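Local coordinates for maternal effect protein oskar (Drosophila melanogaster, PDB 5A4A) that serves as the fly's germline inducer, binding RNA through an OSK domain related to SGNH hydrolases, at residues C57-L61 against V180-K184; Y35-L41 against R195-L199; D31-L36 against Y187-N191. One frame throughout, in Å; residues are numbered along the deposited sequence.

Contact 1 of 3, residues C57-L61 against V180-K184; sequences CVSGL and VTGSK. With SO4 (sulfate ion), chain D.
S59 reaches across to G182 from the first corner of a type II beta turn, V58 to L61, which follows strand 56-58 in the SGNH-hydrolase-like fold of the OSK domain. The bond is from G182 N to S59 OG, 2.8 Å long and noticeably bent, with 141° at the hydrogen. With OG anti to the backbone nitrogen (chi1 178°), the hydroxyl swings outward from the turn into the 180-184 loop. The same oxygen is hydrogen-bonded to D31 OD2, so it is gripped by a backbone amide on one hand and a carboxylate on the other. Beside it, T181 sets its OG1 against the serine, 3.3 Å from S59 CB, and that hydroxyl also takes the backbone N-H of L52. The V180 side chain closes in through CB and CG2, the former 3.8 Å from S59 OG.

Two glycines face each other here, and there is little room for a side chain at either. G60 has the positive phi of the second turn corner, and its CA-H points at G182 O, 3.6 Å from G60 CA. In the other direction, a CB modelled on G182 would fall 2.1 Å from S59 O, a plain clash. The turn itself is closed by L61 N bonding back to V58 O.

Past G182 the loop wraps round a sulfate, probably from the crystallisation liquor. R92 NE binds the ion; S183 OG also comes close to its O3, but so close that the approach is doubtful. K184 grips it twice: its backbone N bonds to sulfate O2, while the side chain runs out extended and then bends at its last torsion (chi4 -67°), bringing K184 NZ back to 2.9 Å from sulfate O1.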
ATOM      1  N   CYS A  57       3.128   6.758   2.429  1.00 11.61           N
ATOM      2  CA  CYS A  57       3.798   5.472   2.249  1.00  7.89           C
ATOM      3  C   CYS A  57       4.793   5.245   3.373  1.00  9.48           C
ATOM      4  O   CYS A  57       5.781   5.959   3.468  1.00 13.11           O
ATOM      5  CB  CYS A  57       4.537   5.417   0.903  1.00  7.87           C
ATOM      6  SG  CYS A  57       3.395   5.302  -0.508  1.00 11.96           S
ATOM      7  N   VAL A  58       4.528   4.249   4.216  1.00  8.96           N
ATOM      8  CA  VAL A  58       5.328   4.005   5.417  1.00 12.62           C
ATOM      9  C   VAL A  58       5.720   2.530   5.512  1.00 13.02           C
ATOM     10  O   VAL A  58       4.863   1.652   5.390  1.00  9.30           O
ATOM     11  CB  VAL A  58       4.509   4.364   6.690  1.00 10.65           C
ATOM     12  CG1 VAL A  58       5.356   4.182   7.962  1.00 12.32           C
ATOM     13  CG2 VAL A  58       3.937   5.800   6.602  1.00  9.98           C
ATOM     14  N   SER A  59       7.003   2.250   5.744  1.00 10.04           N
ATOM     15  CA  SER A  59       7.428   0.877   5.982  1.00  7.74           C
ATOM     16  C   SER A  59       6.666   0.277   7.166  1.00 11.06           C
ATOM     17  O   SER A  59       6.581   0.887   8.233  1.00 12.67           O
ATOM     18  CB  SER A  59       8.935   0.813   6.267  1.00  7.94           C
ATOM     19  OG  SER A  59       9.321  -0.530   6.532  1.00 11.20           O
ATOM     20  N   GLY A  60       6.102  -0.911   6.969  1.00 11.77           N
ATOM     21  CA  GLY A  60       5.372  -1.583   8.031  1.00 11.43           C
ATOM     22  C   GLY A  60       3.958  -1.078   8.274  1.00 11.15           C
ATOM     23  O   GLY A  60       3.346  -1.430   9.289  1.00 14.00           O
ATOM     24  N   LEU A  61       3.425  -0.268   7.360  1.00  9.44           N
ATOM     25  CA  LEU A  61       2.072   0.271   7.530  1.00 10.35           C
ATOM     26  C   LEU A  61       1.013  -0.817   7.349  1.00 11.61           C
ATOM     27  O   LEU A  61       0.857  -1.373   6.265  1.00 13.25           O
ATOM     28  CB  LEU A  61       1.798   1.418   6.547  1.00 11.57           C
ATOM     29  CG  LEU A  61       0.615   2.340   6.883  1.00 16.00           C
ATOM     30  CD1 LEU A  61       0.931   3.227   8.102  1.00 15.57           C
ATOM     31  CD2 LEU A  61       0.214   3.184   5.680  1.00 15.17           C
ATOM     32  N   VAL A 180      13.534  -4.633   5.796  1.00 10.00           N
ATOM     33  CA  VAL A 180      12.902  -3.308   5.798  1.00  8.77           C
ATOM     34  C   VAL A 180      12.862  -2.770   7.231  1.00 10.62           C
ATOM     35  O   VAL A 180      13.132  -3.504   8.181  1.00 11.38           O
ATOM     36  CB  VAL A 180      11.489  -3.320   5.165  1.00  9.49           C
ATOM     37  CG1 VAL A 180      11.552  -3.894   3.756  1.00  8.60           C
ATOM     38  CG2 VAL A 180      10.515  -4.104   6.034  1.00  9.75           C
ATOM     39  N   THR A 181      12.551  -1.486   7.386  1.00 11.59           N
ATOM     40  CA  THR A 181      12.663  -0.836   8.695  1.00 11.55           C
ATOM     41  C   THR A 181      11.465  -1.055   9.620  1.00 13.76           C
ATOM     42  O   THR A 181      11.617  -1.062  10.838  1.00 15.73           O
ATOM     43  CB  THR A 181      12.885   0.684   8.547  1.00  9.52           C
ATOM     44  OG1 THR A 181      11.813   1.246   7.776  1.00 10.04           O
ATOM     45  CG2 THR A 181      14.217   0.958   7.842  1.00  9.17           C
ATOM     46  N   GLY A 182      10.278  -1.215   9.045  1.00 10.50           N
ATOM     47  CA  GLY A 182       9.057  -1.266   9.833  1.00 13.45           C
ATOM     48  C   GLY A 182       8.504  -2.656  10.078  1.00 13.14           C
ATOM     49  O   GLY A 182       7.428  -2.800  10.661  1.00 15.63           O
ATOM     50  N   SER A 183       9.235  -3.680   9.650  1.00 13.12           N
ATOM     51  CA  SER A 183       8.775  -5.061   9.808  1.00 12.93           C
ATOM     52  C   SER A 183       9.936  -6.059   9.791  1.00 12.04           C
ATOM     53  O   SER A 183      10.944  -5.831   9.137  1.00 15.33           O
ATOM     54  CB  SER A 183       7.768  -5.408   8.701  1.00 19.53           C
ATOM     55  OG  SER A 183       7.407  -6.778   8.739  1.00 21.21           O
ATOM     56  N   LYS A 184       9.780  -7.178  10.496  1.00 15.24           N
ATOM     57  CA  LYS A 184      10.833  -8.189  10.554  1.00 16.18           C
ATOM     58  C   LYS A 184      10.743  -9.234   9.436  1.00 16.39           C
ATOM     59  O   LYS A 184      11.677 -10.005   9.245  1.00 16.35           O
ATOM     60  CB  LYS A 184      10.833  -8.894  11.914  1.00 19.55           C
ATOM     61  CG  LYS A 184       9.624  -9.787  12.143  1.00 21.90           C
ATOM     62  CD  LYS A 184       9.714 -10.496  13.486  1.00 25.73           C
ATOM     63  CE  LYS A 184       8.548 -11.444  13.686  1.00 36.33           C
ATOM     64  NZ  LYS A 184       7.263 -10.715  13.825  1.00 44.37           N
TER
HETATM   65  S   SO4 D1609       6.454  -7.326  12.211  1.00 35.97           S
HETATM   66  O1  SO4 D1609       6.192  -8.752  12.031  1.00 34.94           O
HETATM   67  O2  SO4 D1609       7.839  -7.107  12.637  1.00 28.34           O
HETATM   68  O3  SO4 D1609       6.180  -6.622  10.957  1.00 30.73           O
HETATM   69  O4  SO4 D1609       5.561  -6.801  13.240  1.00 47.04           O

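Contact 2 of 3, residues Y35-L41 against R195-L199; sequences YLARMEL and RQRVL. With SO4 (sulfate ion), chain F; SO4 (sulfate ion), chain B.
R195 pushes its side chain from helix 192-204 into a pocket on helix 31-40, and its whole length is in use. CB starts against L36, 3.6 Å from L36 CD1, and CG stays on the same methyl. CD then meets M39 CB at 3.8 Å. A bend at chi3 (-61°) turns the guanidinium group, so that NE points at the E40 carboxylate. This salt bridge is almost straight: R195 NE lies 3.0 Å from E40 OE2, with 174° at the hydrogen. The glutamate uses its anti lone pair, and the two flat groups are nearly coplanar.

R195 thus sits as a single knob in a hole formed by Y35, L36, M39 and E40, and the two helix segments cross at -104° with their axes 10.7 Å apart. Further along the knob, M39 CG lies over one face of the guanidinium group, toward its rim. NH1 runs close to the tyrosine ring, 3.4 Å from Y35 CE2, at an oblique slant; it also bonds to O4 of a sulfate and to the carbonyl of W190. R195 NH2 donates to sulfate O2 at 2.9 Å and to a water, which in turn donates to E40 OE2. That sulfate, probably a crystallisation ion, is held by Q174 and K192 too.

Beyond the arginine the contact turns apolar. E40 CB packs on L199 CD2, L36 CD2 approaches V198 CG1, and L41 CD2 comes to 4.4 Å from L199 CD1. Both L41 and L199 also rest on L22 of strand 21-22.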
ATOM      1  N   TYR A  35       8.772   1.878  -2.267  1.00  9.24           N
ATOM      2  CA  TYR A  35       9.871   1.601  -3.181  1.00 12.24           C
ATOM      3  C   TYR A  35       9.544   1.977  -4.622  1.00 11.86           C
ATOM      4  O   TYR A  35      10.388   2.534  -5.328  1.00 12.24           O
ATOM      5  CB  TYR A  35      10.278   0.130  -3.096  1.00 14.33           C
ATOM      6  CG  TYR A  35      11.515  -0.239  -3.890  1.00 10.30           C
ATOM      7  CD1 TYR A  35      12.742   0.393  -3.663  1.00 12.38           C
ATOM      8  CD2 TYR A  35      11.463  -1.253  -4.840  1.00 11.43           C
ATOM      9  CE1 TYR A  35      13.863   0.034  -4.382  1.00 11.25           C
ATOM     10  CE2 TYR A  35      12.571  -1.617  -5.557  1.00 10.95           C
ATOM     11  CZ  TYR A  35      13.776  -0.978  -5.323  1.00 13.37           C
ATOM     12  OH  TYR A  35      14.876  -1.364  -6.051  1.00 13.75           O
ATOM     13  N   LEU A  36       8.330   1.656  -5.057  1.00 10.33           N
ATOM     14  CA  LEU A  36       7.854   2.098  -6.362  1.00  9.14           C
ATOM     15  C   LEU A  36       8.038   3.600  -6.508  1.00  9.31           C
ATOM     16  O   LEU A  36       8.564   4.070  -7.512  1.00 11.44           O
ATOM     17  CB  LEU A  36       6.384   1.733  -6.565  1.00  9.00           C
ATOM     18  CG  LEU A  36       5.842   2.155  -7.936  1.00 14.38           C
ATOM     19  CD1 LEU A  36       6.631   1.446  -9.002  1.00 23.45           C
ATOM     20  CD2 LEU A  36       4.369   1.828  -8.077  1.00 21.24           C
ATOM     21  N   ALA A  37       7.618   4.348  -5.495  1.00 10.80           N
ATOM     22  CA  ALA A  37       7.712   5.806  -5.550  1.00 10.73           C
ATOM     23  C   ALA A  37       9.154   6.305  -5.519  1.00 11.46           C
ATOM     24  O   ALA A  37       9.487   7.301  -6.175  1.00 10.62           O
ATOM     25  CB  ALA A  37       6.897   6.435  -4.425  1.00 10.11           C
ATOM     26  N   ARG A  38      10.008   5.611  -4.773  1.00  9.81           N
ATOM     27  CA  ARG A  38      11.412   6.008  -4.669  1.00 11.55           C
ATOM     28  C   ARG A  38      12.098   5.827  -6.014  1.00 12.24           C
ATOM     29  O   ARG A  38      12.864   6.678  -6.469  1.00 12.69           O
ATOM     30  CB  ARG A  38      12.120   5.169  -3.609  1.00 10.24           C
ATOM     31  CG  ARG A  38      13.606   5.455  -3.468  1.00 13.86           C
ATOM     32  CD  ARG A  38      13.857   6.885  -3.031  1.00 10.46           C
ATOM     33  NE  ARG A  38      15.212   7.024  -2.500  1.00 14.61           N
ATOM     34  CZ  ARG A  38      15.669   8.112  -1.892  1.00 19.03           C
ATOM     35  NH1 ARG A  38      14.878   9.163  -1.749  1.00 16.49           N
ATOM     36  NH2 ARG A  38      16.921   8.143  -1.418  1.00 17.92           N
ATOM     37  N   MET A  39      11.790   4.719  -6.669  1.00 10.44           N
ATOM     38  CA  MET A  39      12.467   4.384  -7.917  1.00 11.13           C
ATOM     39  C   MET A  39      11.881   5.037  -9.162  1.00 13.02           C
ATOM     40  O   MET A  39      12.616   5.312 -10.120  1.00 14.26           O
ATOM     41  CB  MET A  39      12.507   2.865  -8.098  1.00 11.10           C
ATOM     42  CG  MET A  39      13.226   2.134  -6.974  1.00 12.57           C
ATOM     43  SD  MET A  39      14.928   2.665  -6.713  1.00 15.12           S
ATOM     44  CE  MET A  39      15.669   2.064  -8.217  1.00 13.43           C
ATOM     45  N   GLU A  40      10.570   5.278  -9.161  1.00 11.95           N
ATOM     46  CA  GLU A  40       9.885   5.704 -10.372  1.00 11.65           C
ATOM     47  C   GLU A  40       9.279   7.100 -10.258  1.00 13.83           C
ATOM     48  O   GLU A  40       9.017   7.737 -11.272  1.00 18.58           O
ATOM     49  CB  GLU A  40       8.780   4.703 -10.733  1.00 12.20           C
ATOM     50  CG  GLU A  40       9.245   3.260 -10.796  1.00 19.12           C
ATOM     51  CD  GLU A  40      10.328   3.038 -11.831  1.00 22.67           C
ATOM     52  OE1 GLU A  40      10.319   3.741 -12.865  1.00 21.35           O
ATOM     53  OE2 GLU A  40      11.196   2.167 -11.607  1.00 19.84           O
ATOM     54  N   LEU A  41       9.066   7.578  -9.032  1.00 12.30           N
ATOM     55  CA  LEU A  41       8.305   8.818  -8.833  1.00 12.65           C
ATOM     56  C   LEU A  41       9.049   9.918  -8.066  1.00 14.21           C
ATOM     57  O   LEU A  41       8.430  10.874  -7.595  1.00 16.67           O
ATOM     58  CB  LEU A  41       6.954   8.513  -8.162  1.00 12.33           C
ATOM     59  CG  LEU A  41       6.053   7.531  -8.922  1.00 12.91           C
ATOM     60  CD1 LEU A  41       4.907   7.049  -8.035  1.00 12.01           C
ATOM     61  CD2 LEU A  41       5.496   8.176 -10.188  1.00 16.67           C
ATOM     62  N   ARG A 195       8.137  -3.050 -11.474  1.00 12.42           N
ATOM     63  CA  ARG A 195       7.679  -1.711 -11.106  1.00 11.22           C
ATOM     64  C   ARG A 195       6.985  -1.015 -12.260  1.00 14.97           C
ATOM     65  O   ARG A 195       5.966  -0.372 -12.084  1.00 13.28           O
ATOM     66  CB  ARG A 195       8.857  -0.863 -10.623  1.00 14.40           C
ATOM     67  CG  ARG A 195       9.469  -1.328  -9.327  1.00 13.11           C
ATOM     68  CD  ARG A 195      10.474  -0.317  -8.785  1.00 12.97           C
ATOM     69  NE  ARG A 195      11.613  -0.049  -9.670  1.00 13.66           N
ATOM     70  CZ  ARG A 195      12.745  -0.750  -9.676  1.00 14.92           C
ATOM     71  NH1 ARG A 195      12.868  -1.810  -8.905  1.00 12.35           N
ATOM     72  NH2 ARG A 195      13.745  -0.411 -10.479  1.00 15.52           N
ATOM     73  N   GLN A 196       7.545  -1.132 -13.452  1.00 12.92           N
ATOM     74  CA  GLN A 196       6.921  -0.462 -14.585  1.00 18.37           C
ATOM     75  C   GLN A 196       5.579  -1.092 -14.949  1.00 15.88           C
ATOM     76  O   GLN A 196       4.651  -0.374 -15.287  1.00 15.03           O
ATOM     77  CB  GLN A 196       7.849  -0.357 -15.803  1.00 25.34           C
ATOM     78  CG  GLN A 196       7.479   0.811 -16.739  1.00 32.90           C
ATOM     79  CD  GLN A 196       7.438   2.178 -16.034  1.00 36.30           C
ATOM     80  OE1 GLN A 196       6.521   2.972 -16.252  1.00 23.68           O
ATOM     81  NE2 GLN A 196       8.447   2.459 -15.202  1.00 38.05           N
ATOM     82  N   ARG A 197       5.460  -2.415 -14.844  1.00 14.20           N
ATOM     83  CA  ARG A 197       4.166  -3.067 -15.100  1.00 13.59           C
ATOM     84  C   ARG A 197       3.079  -2.578 -14.142  1.00 15.41           C
ATOM     85  O   ARG A 197       1.961  -2.289 -14.571  1.00 13.93           O
ATOM     86  CB  ARG A 197       4.277  -4.595 -15.056  1.00 14.46           C
ATOM     87  CG  ARG A 197       4.943  -5.197 -16.296  1.00 19.99           C
ATOM     88  CD  ARG A 197       5.238  -6.690 -16.117  1.00 23.99           C
ATOM     89  NE  ARG A 197       4.045  -7.524 -16.199  1.00 27.20           N
ATOM     90  CZ  ARG A 197       3.541  -7.984 -17.339  1.00 31.58           C
ATOM     91  NH1 ARG A 197       4.112  -7.674 -18.491  1.00 33.14           N
ATOM     92  NH2 ARG A 197       2.453  -8.736 -17.334  1.00 32.47           N
ATOM     93  N   VAL A 198       3.411  -2.492 -12.856  1.00 12.91           N
ATOM     94  CA  VAL A 198       2.442  -2.057 -11.836  1.00 14.35           C
ATOM     95  C   VAL A 198       2.052  -0.603 -12.064  1.00 15.03           C
ATOM     96  O   VAL A 198       0.871  -0.261 -12.064  1.00 10.62           O
ATOM     97  CB  VAL A 198       2.989  -2.222 -10.409  1.00 12.88           C
ATOM     98  CG1 VAL A 198       2.105  -1.487  -9.391  1.00 13.32           C
ATOM     99  CG2 VAL A 198       3.119  -3.705 -10.059  1.00 16.62           C
ATOM    100  N   LEU A 199       3.054   0.242 -12.271  1.00 12.08           N
ATOM    101  CA  LEU A 199       2.824   1.664 -12.496  1.00 14.41           C
ATOM    102  C   LEU A 199       1.924   1.880 -13.714  1.00 16.21           C
ATOM    103  O   LEU A 199       0.987   2.672 -13.671  1.00 13.21           O
ATOM    104  CB  LEU A 199       4.159   2.411 -12.648  1.00 15.00           C
ATOM    105  CG  LEU A 199       4.055   3.924 -12.877  1.00 20.82           C
ATOM    106  CD1 LEU A 199       3.341   4.606 -11.717  1.00 17.32           C
ATOM    107  CD2 LEU A 199       5.443   4.555 -13.109  1.00 18.28           C
TER
HETATM  108  S   SO4 F1611      16.576  11.075   0.939  1.00 26.01           S
HETATM  109  O1  SO4 F1611      17.565  10.437   0.083  1.00 25.56           O
HETATM  110  O2  SO4 F1611      16.429  10.316   2.176  1.00 28.18           O
HETATM  111  O3  SO4 F1611      17.001  12.437   1.236  1.00 28.90           O
HETATM  112  O4  SO4 F1611      15.279  11.123   0.257  1.00 22.61           O
HETATM  113  S   SO4 B1607      16.134  -3.428 -10.251  1.00 17.87           S
HETATM  114  O1  SO4 B1607      17.415  -4.007  -9.866  1.00 20.41           O
HETATM  115  O2  SO4 B1607      16.233  -1.977 -10.311  1.00 17.56           O
HETATM  116  O3  SO4 B1607      15.751  -3.919 -11.574  1.00 18.04           O
HETATM  117  O4  SO4 B1607      15.149  -3.801  -9.245  1.00 18.68           O
HETATM  118  O   HOH W   1      13.923   2.253 -11.844  1.00 23.21           O
HETATM  119  O   HOH W   2      10.727   0.777 -13.956  1.00 37.88           O

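Contact 3 of 3, residues D31-L36 against Y187-N191; sequences DFMLYL and YLFWN
D31 OD2, which also holds the S59 hydroxyl, accepts a water at 2.6 Å. The same water accepts from D31 N and is hydrogen-bonded to Y187 OH, 2.7 Å away, so it bridges the start of helix 31-40 to the 187-191 loop. OD2 also stands over one face of the Y187 ring, toward its rim, while D31 CB lies 3.8 Å from F189 CE1.

F32 CG is anti to its carbonyl carbon, which lays the ring between Y187 and W190. Y187 comes over one face of F32, its CD2 3.5 Å from F32 CZ, with the planes at 36°. On the opposite side F32 CD1 stands over the rim of the indole, the two planes 15° apart but slid so that the rings barely overlap. At the F32 edge, in plane, comes L188 O.

F32, Y35, Y187, F189 and W190 together form an aromatic cluster between helix 31-40 and the 187-191 loop. The helix opens where SGNH hydrolases carry their GDS motif; G29-D30-D31 stands where GDS would, consistent with D31 in place of the serine. Replacing F32 by an alanine removes the ring between Y187 and W190, and would probably leave the phenol and the indole without a shared partner.

F189 CD1 lies 3.7 Å from Y35 CD2, the two rings meeting at 58°. Y35 presents its edge to W190 O, 3.6 Å from Y35 CE2, and L36 CD2 touches the edge of the indole at CZ3.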
ATOM      1  N   ASP A  31       6.031  -0.678   2.272  1.00  9.59           N
ATOM      2  CA  ASP A  31       7.298  -0.675   1.531  1.00 11.97           C
ATOM      3  C   ASP A  31       7.170  -0.872   0.035  1.00 11.85           C
ATOM      4  O   ASP A  31       8.005  -0.366  -0.708  1.00 10.51           O
ATOM      5  CB  ASP A  31       8.275  -1.729   2.048  1.00 10.24           C
ATOM      6  CG  ASP A  31       9.022  -1.278   3.280  1.00 13.04           C
ATOM      7  OD1 ASP A  31       9.944  -0.430   3.147  1.00 12.39           O
ATOM      8  OD2 ASP A  31       8.697  -1.788   4.373  1.00 10.73           O
ATOM      9  N   PHE A  32       6.158  -1.615  -0.419  1.00 12.68           N
ATOM     10  CA  PHE A  32       6.050  -1.872  -1.860  1.00  9.10           C
ATOM     11  C   PHE A  32       5.786  -0.603  -2.663  1.00  9.49           C
ATOM     12  O   PHE A  32       6.491  -0.316  -3.626  1.00 11.18           O
ATOM     13  CB  PHE A  32       5.018  -2.956  -2.179  1.00  9.53           C
ATOM     14  CG  PHE A  32       5.404  -4.312  -1.672  1.00 10.26           C
ATOM     15  CD1 PHE A  32       6.459  -5.010  -2.252  1.00 12.31           C
ATOM     16  CD2 PHE A  32       4.727  -4.885  -0.614  1.00 14.27           C
ATOM     17  CE1 PHE A  32       6.825  -6.256  -1.782  1.00 12.62           C
ATOM     18  CE2 PHE A  32       5.089  -6.137  -0.141  1.00 15.53           C
ATOM     19  CZ  PHE A  32       6.149  -6.815  -0.721  1.00 10.84           C
ATOM     20  N   MET A  33       4.777   0.159  -2.269  1.00 12.08           N
ATOM     21  CA  MET A  33       4.530   1.433  -2.925  1.00 12.24           C
ATOM     22  C   MET A  33       5.596   2.479  -2.583  1.00 10.49           C
ATOM     23  O   MET A  33       5.933   3.302  -3.425  1.00 10.14           O
ATOM     24  CB  MET A  33       3.118   1.944  -2.629  1.00 14.25           C
ATOM     25  CG  MET A  33       2.024   1.159  -3.351  1.00 18.65           C
ATOM     26  SD  MET A  33       2.226   1.263  -5.133  1.00 24.74           S
ATOM     27  CE  MET A  33       2.329   3.031  -5.292  1.00 19.17           C
ATOM     28  N   LEU A  34       6.144   2.429  -1.366  1.00 10.11           N
ATOM     29  CA  LEU A  34       7.257   3.309  -1.004  1.00  9.20           C
ATOM     30  C   LEU A  34       8.413   3.131  -1.992  1.00 12.71           C
ATOM     31  O   LEU A  34       8.958   4.106  -2.512  1.00 11.33           O
ATOM     32  CB  LEU A  34       7.726   3.036   0.425  1.00  8.01           C
ATOM     33  CG  LEU A  34       8.861   3.927   0.962  1.00 11.55           C
ATOM     34  CD1 LEU A  34       8.483   5.391   0.832  1.00 12.20           C
ATOM     35  CD2 LEU A  34       9.176   3.602   2.415  1.00 12.48           C
ATOM     36  N   TYR A  35       8.772   1.878  -2.267  1.00  9.24           N
ATOM     37  CA  TYR A  35       9.871   1.601  -3.181  1.00 12.24           C
ATOM     38  C   TYR A  35       9.544   1.977  -4.622  1.00 11.86           C
ATOM     39  O   TYR A  35      10.388   2.534  -5.328  1.00 12.24           O
ATOM     40  CB  TYR A  35      10.278   0.130  -3.096  1.00 14.33           C
ATOM     41  CG  TYR A  35      11.515  -0.239  -3.890  1.00 10.30           C
ATOM     42  CD1 TYR A  35      12.742   0.393  -3.663  1.00 12.38           C
ATOM     43  CD2 TYR A  35      11.463  -1.253  -4.840  1.00 11.43           C
ATOM     44  CE1 TYR A  35      13.863   0.034  -4.382  1.00 11.25           C
ATOM     45  CE2 TYR A  35      12.571  -1.617  -5.557  1.00 10.95           C
ATOM     46  CZ  TYR A  35      13.776  -0.978  -5.323  1.00 13.37           C
ATOM     47  OH  TYR A  35      14.876  -1.364  -6.051  1.00 13.75           O
ATOM     48  N   LEU A  36       8.330   1.656  -5.057  1.00 10.33           N
ATOM     49  CA  LEU A  36       7.854   2.098  -6.362  1.00  9.14           C
ATOM     50  C   LEU A  36       8.038   3.600  -6.508  1.00  9.31           C
ATOM     51  O   LEU A  36       8.564   4.070  -7.512  1.00 11.44           O
ATOM     52  CB  LEU A  36       6.384   1.733  -6.565  1.00  9.00           C
ATOM     53  CG  LEU A  36       5.842   2.155  -7.936  1.00 14.38           C
ATOM     54  CD1 LEU A  36       6.631   1.446  -9.002  1.00 23.45           C
ATOM     55  CD2 LEU A  36       4.369   1.828  -8.077  1.00 21.24           C
ATOM     56  N   TYR A 187      11.226  -8.949   2.506  1.00 11.84           N
ATOM     57  CA  TYR A 187      10.449  -8.449   1.374  1.00 11.12           C
ATOM     58  C   TYR A 187      11.180  -8.778   0.087  1.00 12.80           C
ATOM     59  O   TYR A 187      12.390  -8.595   0.007  1.00 14.76           O
ATOM     60  CB  TYR A 187      10.314  -6.926   1.479  1.00  9.38           C
ATOM     61  CG  TYR A 187       9.216  -6.466   2.400  1.00  9.34           C
ATOM     62  CD1 TYR A 187       9.228  -6.786   3.751  1.00 11.48           C
ATOM     63  CD2 TYR A 187       8.147  -5.727   1.907  1.00 12.09           C
ATOM     64  CE1 TYR A 187       8.206  -6.370   4.589  1.00 12.31           C
ATOM     65  CE2 TYR A 187       7.122  -5.306   2.737  1.00 13.23           C
ATOM     66  CZ  TYR A 187       7.152  -5.631   4.068  1.00 15.72           C
ATOM     67  OH  TYR A 187       6.126  -5.201   4.884  1.00 16.39           O
ATOM     68  N   LEU A 188      10.451  -9.277  -0.912  1.00 11.88           N
ATOM     69  CA  LEU A 188      11.017  -9.454  -2.249  1.00 12.51           C
ATOM     70  C   LEU A 188      10.436  -8.357  -3.139  1.00 12.84           C
ATOM     71  O   LEU A 188       9.246  -8.387  -3.492  1.00 10.34           O
ATOM     72  CB  LEU A 188      10.672 -10.836  -2.829  1.00 13.18           C
ATOM     73  CG  LEU A 188      11.492 -11.214  -4.075  1.00 12.12           C
ATOM     74  CD1 LEU A 188      12.968 -11.374  -3.680  1.00 12.02           C
ATOM     75  CD2 LEU A 188      10.970 -12.471  -4.748  1.00 12.29           C
ATOM     76  N   PHE A 189      11.259  -7.377  -3.491  1.00 13.45           N
ATOM     77  CA  PHE A 189      10.756  -6.199  -4.192  1.00 10.30           C
ATOM     78  C   PHE A 189      10.591  -6.385  -5.687  1.00 10.83           C
ATOM     79  O   PHE A 189      11.218  -7.254  -6.291  1.00 11.63           O
ATOM     80  CB  PHE A 189      11.634  -4.991  -3.889  1.00 12.37           C
ATOM     81  CG  PHE A 189      11.450  -4.472  -2.504  1.00 10.14           C
ATOM     82  CD1 PHE A 189      10.388  -3.626  -2.214  1.00  9.83           C
ATOM     83  CD2 PHE A 189      12.303  -4.870  -1.477  1.00  9.61           C
ATOM     84  CE1 PHE A 189      10.188  -3.155  -0.925  1.00 11.85           C
ATOM     85  CE2 PHE A 189      12.117  -4.402  -0.191  1.00  9.93           C
ATOM     86  CZ  PHE A 189      11.057  -3.546   0.088  1.00 14.74           C
ATOM     87  N   TRP A 190       9.697  -5.587  -6.271  1.00 11.94           N
ATOM     88  CA  TRP A 190       9.504  -5.608  -7.702  1.00 11.80           C
ATOM     89  C   TRP A 190      10.750  -5.019  -8.362  1.00 12.46           C
ATOM     90  O   TRP A 190      11.287  -4.006  -7.911  1.00 11.42           O
ATOM     91  CB  TRP A 190       8.263  -4.792  -8.091  1.00 10.54           C
ATOM     92  CG  TRP A 190       7.040  -5.058  -7.235  1.00 10.59           C
ATOM     93  CD1 TRP A 190       6.686  -6.240  -6.626  1.00 14.15           C
ATOM     94  CD2 TRP A 190       5.998  -4.117  -6.916  1.00  9.69           C
ATOM     95  NE1 TRP A 190       5.494  -6.077  -5.939  1.00 12.29           N
ATOM     96  CE2 TRP A 190       5.063  -4.787  -6.097  1.00 10.10           C
ATOM     97  CE3 TRP A 190       5.781  -2.773  -7.233  1.00 12.95           C
ATOM     98  CZ2 TRP A 190       3.914  -4.150  -5.600  1.00  9.44           C
ATOM     99  CZ3 TRP A 190       4.648  -2.142  -6.734  1.00 10.87           C
ATOM    100  CH2 TRP A 190       3.728  -2.834  -5.926  1.00  8.95           C
ATOM    101  N   ASN A 191      11.213  -5.660  -9.431  1.00 13.03           N
ATOM    102  CA  ASN A 191      12.389  -5.147 -10.133  1.00 15.01           C
ATOM    103  C   ASN A 191      11.970  -4.070 -11.130  1.00 12.48           C
ATOM    104  O   ASN A 191      10.824  -3.624 -11.100  1.00 13.36           O
ATOM    105  CB  ASN A 191      13.222  -6.270 -10.771  1.00 16.73           C
ATOM    106  CG  ASN A 191      12.525  -6.953 -11.937  1.00 14.60           C
ATOM    107  OD1 ASN A 191      11.462  -6.540 -12.385  1.00 15.94           O
ATOM    108  ND2 ASN A 191      13.138  -8.012 -12.436  1.00 15.75           N
TER
HETATM  109  O   HOH W   3       6.193  -2.499   4.599  1.00  9.09           O

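Helix 31-40 runs through the arrangement: contacts 2 and 3 share Y35 and L36, and their centres are about 8 Å apart. They are joined by R195 NH1 bonding to W190 O at 2.9 Å, with V198 CG1 packed 3.7 Å from W190 CZ3. Contact 1 is about 11 Å from contact 3, centre to centre, and meets it through S59 OG and D31 OD2, 2.6 Å apart, and through V180, which lies against D31, Y187 and F189. Contacts 1 and 2 lie about 17 Å apart between centres and do not touch. Sulfates, probably from the crystallisation liquor, bind at K184, R195 and R38, and may mark places where anions are held.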